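Transcriptional regulator, MarR family (Neisseria meningitidis serogroup B, PDB 3G3Z) probably binds DNA as a dimeric, winged-helix transcription factor of the MarR family and regulates transcription. Local coordinates at residues L40-S45 against P101-A106; L33-Y38 against K49-K54. All coordinates share one frame; numbering follows the deposited sequence.

Contact 1: L40-S45 against P101-A106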
ATOM      1  N   LEU A  40       1.254 -10.308  17.599  1.00 21.37           N
ATOM      2  CA  LEU A  40       1.360 -10.871  18.941  1.00 24.01           C
ATOM      3  C   LEU A  40       0.607 -12.190  19.080  1.00 25.11           C
ATOM      4  O   LEU A  40       1.040 -13.079  19.809  1.00 24.74           O
ATOM      5  CB  LEU A  40       0.909  -9.858  19.997  1.00 22.07           C
ATOM      6  CG  LEU A  40       1.790  -8.619  20.212  1.00 22.18           C
ATOM      7  CD1 LEU A  40       1.244  -7.766  21.346  1.00 18.51           C
ATOM      8  CD2 LEU A  40       3.245  -8.992  20.487  1.00 22.93           C
ATOM      9  N   ALA A  41      -0.512 -12.309  18.371  1.00 26.82           N
ATOM     10  CA  ALA A  41      -1.345 -13.509  18.438  1.00 29.46           C
ATOM     11  C   ALA A  41      -0.735 -14.703  17.702  1.00 30.19           C
ATOM     12  O   ALA A  41      -0.952 -15.853  18.093  1.00 30.73           O
ATOM     13  CB  ALA A  41      -2.744 -13.215  17.910  1.00 29.36           C
ATOM     14  N   THR A  42       0.043 -14.421  16.661  1.00 28.90           N
ATOM     15  CA  THR A  42       0.578 -15.460  15.783  1.00 27.24           C
ATOM     16  C   THR A  42       2.075 -15.723  15.970  1.00 26.76           C
ATOM     17  O   THR A  42       2.564 -16.778  15.574  1.00 27.12           O
ATOM     18  CB  THR A  42       0.328 -15.109  14.299  1.00 26.05           C
ATOM     19  OG1 THR A  42       0.908 -13.831  14.018  1.00 25.84           O
ATOM     20  CG2 THR A  42      -1.176 -15.067  13.985  1.00 24.42           C
ATOM     21  N   GLU A  43       2.806 -14.764  16.543  1.00 26.70           N
ATOM     22  CA  GLU A  43       4.250 -14.936  16.747  1.00 27.01           C
ATOM     23  C   GLU A  43       4.612 -15.028  18.216  1.00 27.64           C
ATOM     24  O   GLU A  43       5.714 -15.456  18.563  1.00 27.85           O
ATOM     25  CB  GLU A  43       5.055 -13.809  16.091  1.00 25.29           C
ATOM     26  CG  GLU A  43       4.895 -13.743  14.586  1.00 29.43           C
ATOM     27  CD  GLU A  43       5.912 -12.843  13.903  1.00 32.19           C
ATOM     28  OE1 GLU A  43       6.036 -12.942  12.661  1.00 28.78           O
ATOM     29  OE2 GLU A  43       6.590 -12.047  14.595  1.00 31.06           O
ATOM     30  N   GLY A  44       3.676 -14.626  19.073  1.00 26.68           N
ATOM     31  CA  GLY A  44       3.937 -14.507  20.500  1.00 27.14           C
ATOM     32  C   GLY A  44       4.599 -13.180  20.797  1.00 27.43           C
ATOM     33  O   GLY A  44       4.383 -12.191  20.091  1.00 26.12           O
ATOM     34  N   SER A  45       5.423 -13.167  21.836  1.00 27.65           N
ATOM     35  CA  SER A  45       6.046 -11.939  22.313  1.00 27.86           C
ATOM     36  C   SER A  45       6.971 -11.315  21.282  1.00 26.99           C
ATOM     37  O   SER A  45       7.758 -12.004  20.640  1.00 27.38           O
ATOM     38  CB  SER A  45       6.796 -12.208  23.608  1.00 27.83           C
ATOM     39  OG  SER A  45       5.876 -12.627  24.600  1.00 31.62           O
ATOM     40  N   PRO A 101     -10.810 -14.477  17.437  1.00 23.08           N
ATOM     41  CA  PRO A 101     -11.661 -14.344  16.233  1.00 21.54           C
ATOM     42  C   PRO A 101     -10.945 -13.686  15.065  1.00 21.09           C
ATOM     43  O   PRO A 101     -11.262 -13.970  13.911  1.00 21.09           O
ATOM     44  CB  PRO A 101     -12.809 -13.429  16.687  1.00 22.88           C
ATOM     45  CG  PRO A 101     -12.727 -13.365  18.174  1.00 23.21           C
ATOM     46  CD  PRO A 101     -11.318 -13.661  18.559  1.00 23.30           C
ATOM     47  N   LEU A 102      -9.988 -12.806  15.368  1.00 21.79           N
ATOM     48  CA  LEU A 102      -9.210 -12.136  14.333  1.00 20.61           C
ATOM     49  C   LEU A 102      -8.272 -13.101  13.627  1.00 20.93           C
ATOM     50  O   LEU A 102      -8.203 -13.105  12.404  1.00 21.95           O
ATOM     51  CB  LEU A 102      -8.426 -10.941  14.893  1.00 19.18           C
ATOM     52  CG  LEU A 102      -7.554 -10.212  13.871  1.00 18.42           C
ATOM     53  CD1 LEU A 102      -8.461  -9.544  12.800  1.00 14.50           C
ATOM     54  CD2 LEU A 102      -6.651  -9.185  14.548  1.00 13.83           C
ATOM     55  N   THR A 103      -7.550 -13.920  14.390  1.00 20.87           N
ATOM     56  CA  THR A 103      -6.673 -14.916  13.770  1.00 22.51           C
ATOM     57  C   THR A 103      -7.488 -15.908  12.954  1.00 21.52           C
ATOM     58  O   THR A 103      -7.062 -16.341  11.879  1.00 23.46           O
ATOM     59  CB  THR A 103      -5.830 -15.673  14.797  1.00 23.47           C
ATOM     60  OG1 THR A 103      -6.695 -16.314  15.743  1.00 25.47           O
ATOM     61  CG2 THR A 103      -4.908 -14.707  15.517  1.00 22.25           C
ATOM     62  N   GLU A 104      -8.671 -16.247  13.449  1.00 20.66           N
ATOM     63  CA  GLU A 104      -9.517 -17.202  12.743  1.00 25.19           C
ATOM     64  C   GLU A 104     -10.015 -16.666  11.403  1.00 22.33           C
ATOM     65  O   GLU A 104      -9.933 -17.359  10.393  1.00 21.84           O
ATOM     66  CB  GLU A 104     -10.674 -17.666  13.623  1.00 25.02           C
ATOM     67  CG  GLU A 104     -10.251 -18.681  14.651  1.00 33.12           C
ATOM     68  CD  GLU A 104     -11.318 -18.917  15.702  1.00 40.83           C
ATOM     69  OE1 GLU A 104     -12.434 -19.345  15.329  1.00 44.02           O
ATOM     70  OE2 GLU A 104     -11.038 -18.679  16.898  1.00 39.45           O
ATOM     71  N   SER A 105     -10.523 -15.435  11.396  1.00 23.31           N
ATOM     72  CA  SER A 105     -10.977 -14.813  10.150  1.00 25.68           C
ATOM     73  C   SER A 105      -9.825 -14.580   9.181  1.00 23.07           C
ATOM     74  O   SER A 105     -10.008 -14.707   7.970  1.00 23.63           O
ATOM     75  CB  SER A 105     -11.739 -13.510  10.401  1.00 25.40           C
ATOM     76  OG  SER A 105     -11.034 -12.678  11.287  1.00 34.28           O
ATOM     77  N   ALA A 106      -8.648 -14.251   9.719  1.00 22.99           N
ATOM     78  CA  ALA A 106      -7.432 -14.097   8.906  1.00 21.30           C
ATOM     79  C   ALA A 106      -7.045 -15.401   8.237  1.00 19.54           C
ATOM     80  O   ALA A 106      -6.713 -15.415   7.046  1.00 18.52           O
ATOM     81  CB  ALA A 106      -6.285 -13.580   9.746  1.00 22.95           C
TER

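Contact 2: L33-Y38 against K49-K54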
ATOM      1  N   LEU A  33      -3.618  -1.226  14.400  1.00 15.86           N
ATOM      2  CA  LEU A  33      -4.060  -2.150  15.448  1.00 17.37           C
ATOM      3  C   LEU A  33      -3.802  -3.600  15.072  1.00 15.82           C
ATOM      4  O   LEU A  33      -3.376  -4.413  15.907  1.00 15.33           O
ATOM      5  CB  LEU A  33      -5.564  -1.967  15.703  1.00 16.94           C
ATOM      6  CG  LEU A  33      -5.961  -0.810  16.608  1.00 22.27           C
ATOM      7  CD1 LEU A  33      -7.408  -0.408  16.334  1.00 24.21           C
ATOM      8  CD2 LEU A  33      -5.746  -1.202  18.078  1.00 22.00           C
ATOM      9  N   PHE A  34      -4.102  -3.923  13.817  1.00 14.76           N
ATOM     10  CA  PHE A  34      -3.860  -5.250  13.263  1.00 16.34           C
ATOM     11  C   PHE A  34      -2.400  -5.642  13.379  1.00 16.20           C
ATOM     12  O   PHE A  34      -2.072  -6.757  13.811  1.00 15.53           O
ATOM     13  CB  PHE A  34      -4.304  -5.296  11.797  1.00 17.43           C
ATOM     14  CG  PHE A  34      -4.085  -6.621  11.153  1.00 23.55           C
ATOM     15  CD1 PHE A  34      -4.962  -7.680  11.395  1.00 25.80           C
ATOM     16  CD2 PHE A  34      -2.991  -6.830  10.323  1.00 23.85           C
ATOM     17  CE1 PHE A  34      -4.756  -8.927  10.809  1.00 22.35           C
ATOM     18  CE2 PHE A  34      -2.782  -8.080   9.730  1.00 26.01           C
ATOM     19  CZ  PHE A  34      -3.666  -9.120   9.977  1.00 23.13           C
ATOM     20  N   ALA A  35      -1.523  -4.708  13.011  1.00 11.92           N
ATOM     21  CA  ALA A  35      -0.090  -4.932  13.064  1.00 14.04           C
ATOM     22  C   ALA A  35       0.344  -5.444  14.449  1.00 15.00           C
ATOM     23  O   ALA A  35       1.050  -6.444  14.535  1.00 18.38           O
ATOM     24  CB  ALA A  35       0.665  -3.641  12.688  1.00 13.36           C
ATOM     25  N   VAL A  36      -0.100  -4.781  15.519  1.00 15.95           N
ATOM     26  CA  VAL A  36       0.216  -5.199  16.902  1.00 16.08           C
ATOM     27  C   VAL A  36      -0.495  -6.500  17.265  1.00 19.10           C
ATOM     28  O   VAL A  36       0.146  -7.498  17.586  1.00 23.82           O
ATOM     29  CB  VAL A  36      -0.125  -4.078  17.947  1.00 16.63           C
ATOM     30  CG1 VAL A  36       0.160  -4.541  19.401  1.00 19.34           C
ATOM     31  CG2 VAL A  36       0.672  -2.844  17.654  1.00 12.70           C
ATOM     32  N   LEU A  37      -1.822  -6.486  17.197  1.00 20.80           N
ATOM     33  CA  LEU A  37      -2.651  -7.611  17.642  1.00 21.29           C
ATOM     34  C   LEU A  37      -2.359  -8.925  16.903  1.00 21.23           C
ATOM     35  O   LEU A  37      -2.210  -9.985  17.525  1.00 16.99           O
ATOM     36  CB  LEU A  37      -4.140  -7.248  17.511  1.00 21.50           C
ATOM     37  CG  LEU A  37      -4.637  -6.055  18.352  1.00 22.37           C
ATOM     38  CD1 LEU A  37      -6.001  -5.586  17.862  1.00 17.03           C
ATOM     39  CD2 LEU A  37      -4.673  -6.404  19.834  1.00 19.78           C
ATOM     40  N   TYR A  38      -2.273  -8.848  15.580  1.00 17.67           N
ATOM     41  CA  TYR A  38      -2.040 -10.042  14.786  1.00 20.16           C
ATOM     42  C   TYR A  38      -0.620 -10.598  14.917  1.00 22.37           C
ATOM     43  O   TYR A  38      -0.447 -11.820  14.977  1.00 21.09           O
ATOM     44  CB  TYR A  38      -2.408  -9.812  13.331  1.00 18.42           C
ATOM     45  CG  TYR A  38      -2.425 -11.074  12.513  1.00 19.54           C
ATOM     46  CD1 TYR A  38      -3.490 -11.979  12.605  1.00 18.77           C
ATOM     47  CD2 TYR A  38      -1.372 -11.375  11.646  1.00 19.24           C
ATOM     48  CE1 TYR A  38      -3.500 -13.151  11.849  1.00 20.32           C
ATOM     49  CE2 TYR A  38      -1.375 -12.543  10.885  1.00 22.33           C
ATOM     50  CZ  TYR A  38      -2.440 -13.421  10.987  1.00 23.24           C
ATOM     51  OH  TYR A  38      -2.434 -14.573  10.235  1.00 24.82           O
ATOM     52  N   LYS A  49       9.583  -2.614  18.135  1.00 22.06           N
ATOM     53  CA  LYS A  49      10.476  -2.489  16.985  1.00 23.07           C
ATOM     54  C   LYS A  49      10.254  -3.586  15.941  1.00 23.69           C
ATOM     55  O   LYS A  49      10.194  -3.299  14.734  1.00 23.42           O
ATOM     56  CB  LYS A  49      11.940  -2.464  17.427  1.00 23.51           C
ATOM     57  CG  LYS A  49      12.917  -2.324  16.263  1.00 25.11           C
ATOM     58  CD  LYS A  49      14.025  -1.353  16.608  1.00 30.02           C
ATOM     59  CE  LYS A  49      15.358  -2.039  16.717  1.00 31.33           C
ATOM     60  NZ  LYS A  49      16.049  -2.069  15.376  1.00 35.62           N
ATOM     61  N   HIS A  50      10.134  -4.833  16.397  1.00 21.92           N
ATOM     62  CA  HIS A  50       9.888  -5.957  15.483  1.00 21.11           C
ATOM     63  C   HIS A  50       8.582  -5.789  14.699  1.00 22.20           C
ATOM     64  O   HIS A  50       8.533  -6.006  13.481  1.00 20.78           O
ATOM     65  CB  HIS A  50       9.869  -7.284  16.248  1.00 22.18           C
ATOM     66  CG  HIS A  50       9.455  -8.451  15.408  1.00 25.24           C
ATOM     67  ND1 HIS A  50      10.359  -9.217  14.705  1.00 27.87           N
ATOM     68  CD2 HIS A  50       8.233  -8.966  15.136  1.00 21.70           C
ATOM     69  CE1 HIS A  50       9.714 -10.164  14.047  1.00 25.44           C
ATOM     70  NE2 HIS A  50       8.423 -10.035  14.292  1.00 24.66           N
ATOM     71  N   ILE A  51       7.529  -5.418  15.422  1.00 21.74           N
ATOM     72  CA  ILE A  51       6.220  -5.149  14.845  1.00 21.69           C
ATOM     73  C   ILE A  51       6.300  -4.007  13.827  1.00 20.33           C
ATOM     74  O   ILE A  51       5.789  -4.131  12.713  1.00 21.88           O
ATOM     75  CB  ILE A  51       5.206  -4.808  15.971  1.00 23.09           C
ATOM     76  CG1 ILE A  51       5.013  -6.021  16.887  1.00 17.70           C
ATOM     77  CG2 ILE A  51       3.874  -4.322  15.400  1.00 19.37           C
ATOM     78  CD1 ILE A  51       4.431  -5.672  18.242  1.00 21.65           C
ATOM     79  N   GLY A  52       6.958  -2.912  14.217  1.00 21.69           N
ATOM     80  CA  GLY A  52       7.124  -1.731  13.364  1.00 21.41           C
ATOM     81  C   GLY A  52       7.831  -2.057  12.063  1.00 21.62           C
ATOM     82  O   GLY A  52       7.389  -1.642  10.989  1.00 20.99           O
ATOM     83  N   GLU A  53       8.920  -2.822  12.164  1.00 21.20           N
ATOM     84  CA  GLU A  53       9.684  -3.262  10.994  1.00 21.85           C
ATOM     85  C   GLU A  53       8.913  -4.251  10.100  1.00 20.74           C
ATOM     86  O   GLU A  53       8.846  -4.067   8.882  1.00 19.79           O
ATOM     87  CB  GLU A  53      11.080  -3.769  11.398  1.00 21.22           C
ATOM     88  CG  GLU A  53      12.150  -2.677  11.217  1.00 29.26           C
ATOM     89  CD  GLU A  53      13.293  -2.706  12.238  1.00 34.59           C
ATOM     90  OE1 GLU A  53      13.767  -3.808  12.597  1.00 34.68           O
ATOM     91  OE2 GLU A  53      13.737  -1.607  12.660  1.00 34.90           O
ATOM     92  N   LYS A  54       8.297  -5.256  10.716  1.00 20.04           N
ATOM     93  CA  LYS A  54       7.478  -6.224   9.995  1.00 19.31           C
ATOM     94  C   LYS A  54       6.370  -5.573   9.148  1.00 20.02           C
ATOM     95  O   LYS A  54       6.178  -5.943   7.992  1.00 19.67           O
ATOM     96  CB  LYS A  54       6.864  -7.226  10.975  1.00 19.92           C
ATOM     97  CG  LYS A  54       6.106  -8.365  10.309  1.00 18.91           C
ATOM     98  CD  LYS A  54       5.397  -9.215  11.354  1.00 20.61           C
ATOM     99  CE  LYS A  54       4.395 -10.194  10.730  1.00 20.21           C
ATOM    100  NZ  LYS A  54       5.044 -11.436  10.219  1.00 19.97           N
TER

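Contact 1: L40-S45 against P101-A106
The hydroxyl OG1 of Thr42 makes its hydrogen bond backward along its own helix, reaching Tyr38 O at 2.6 Å, and so its methyl is what it offers to Thr103. Thr103 answers in kind. Its OG1 is bonded to Ala100 O, one turn earlier in helix 93-117, and its methyl CG2 is the atom that touches helix 31-43. In both threonines the hydroxyl lies between the backbone N and the carbonyl carbon (chi1 57° in Thr42, 58° in Thr103), a position that brings OG1 close to a carbonyl of the preceding turn and swings CG2 to the side of the backbone N. The closest approach is Thr103 CG2 to Ala41 CB, 3.6 Å, methyl against methyl. Thr42 CG2 flanks the same Thr103 CG2 at 4.1 Å; the two threonine side chains run past one another, pointing opposite ways, and touch only at their methyls. The backbones come nearest at Ala41 and Thr103, with 7.2 Å between their CA atoms. Small side chains permit this approach, although just 84 Å² is buried in all. Ala41 also leans on Leu91 of strand 89-91, while Thr42 packs against Met3 of the second subunit. With each hydroxyl engaged by a carbonyl of its own helix, the two helices meet here through three methyl groups, a small apolar patch at the surface held by van der Waals contact.

Contact 2: L33-Y38 against K49-K54
Ile51 lays its branch methyl CG2 over the backbone of Ala35, with CG2 3.6 Å from Ala35 O and 3.8 Å from Ala35 C. That carbonyl oxygen is not left to the methyl alone, since it also accepts a hydrogen bond from Thr39 OG1 one turn on. The same CG2 reaches Val36 N at 4.0 Å and, more loosely, Ala35 CB at 4.3 Å. It thus rests on the link between residues 35 and 36 and on the side chains at both ends of that link. Val36 supplies the other apolar surface: its CG2 meets Ile51 CG2 at 4.2 Å, the two branched side chains crossing at a slant. In Ile51 the first torsion (chi1 -64°) carries CG1 beside the backbone N and sets CG2 anti to that N, where it faces helix 31-43. Val36 has CG1 anti to its own N (chi1 178°), which puts CG2 beside the N and within touch of the isoleucine. Ala35, Val36 and Ile51 are all buried, and the closest pair of CA atoms, Val36 to Ile51, is 6.3 Å apart. In the winged-helix fold of this family, helix 48-55 is the first helix of the helix-turn-helix and helix 59-71 is the probable DNA-recognition helix. Helix 31-43 packs against both, through Ile51 and through Leu69, which touches Val36 and Leu37, while Phe34, Leu37 and Tyr38 turn to helix 93-117.

How the contacts relate
Helix 31-43 serves both contacts, whose centres lie about 11 Å apart: its end meets helix 93-117 in contact 1, its middle meets helix 48-55 in contact 2. The carboxylate of Glu43 ties the two together, with OE2 2.7 Å from His50 NE2 in a probable hydrogen bond and OE1 in a 3.0 Å salt bridge to Lys54 NZ. Apolar packing adds to this, as Ala106 CB lies 3.5 Å from Tyr38 CE1 and Leu102 CD2 3.9 Å from Phe34 CD1. Both contacts also touch the second subunit, where Lys54 pairs with Asp7 of that chain, so the helix-turn-helix is linked to the dimer interface.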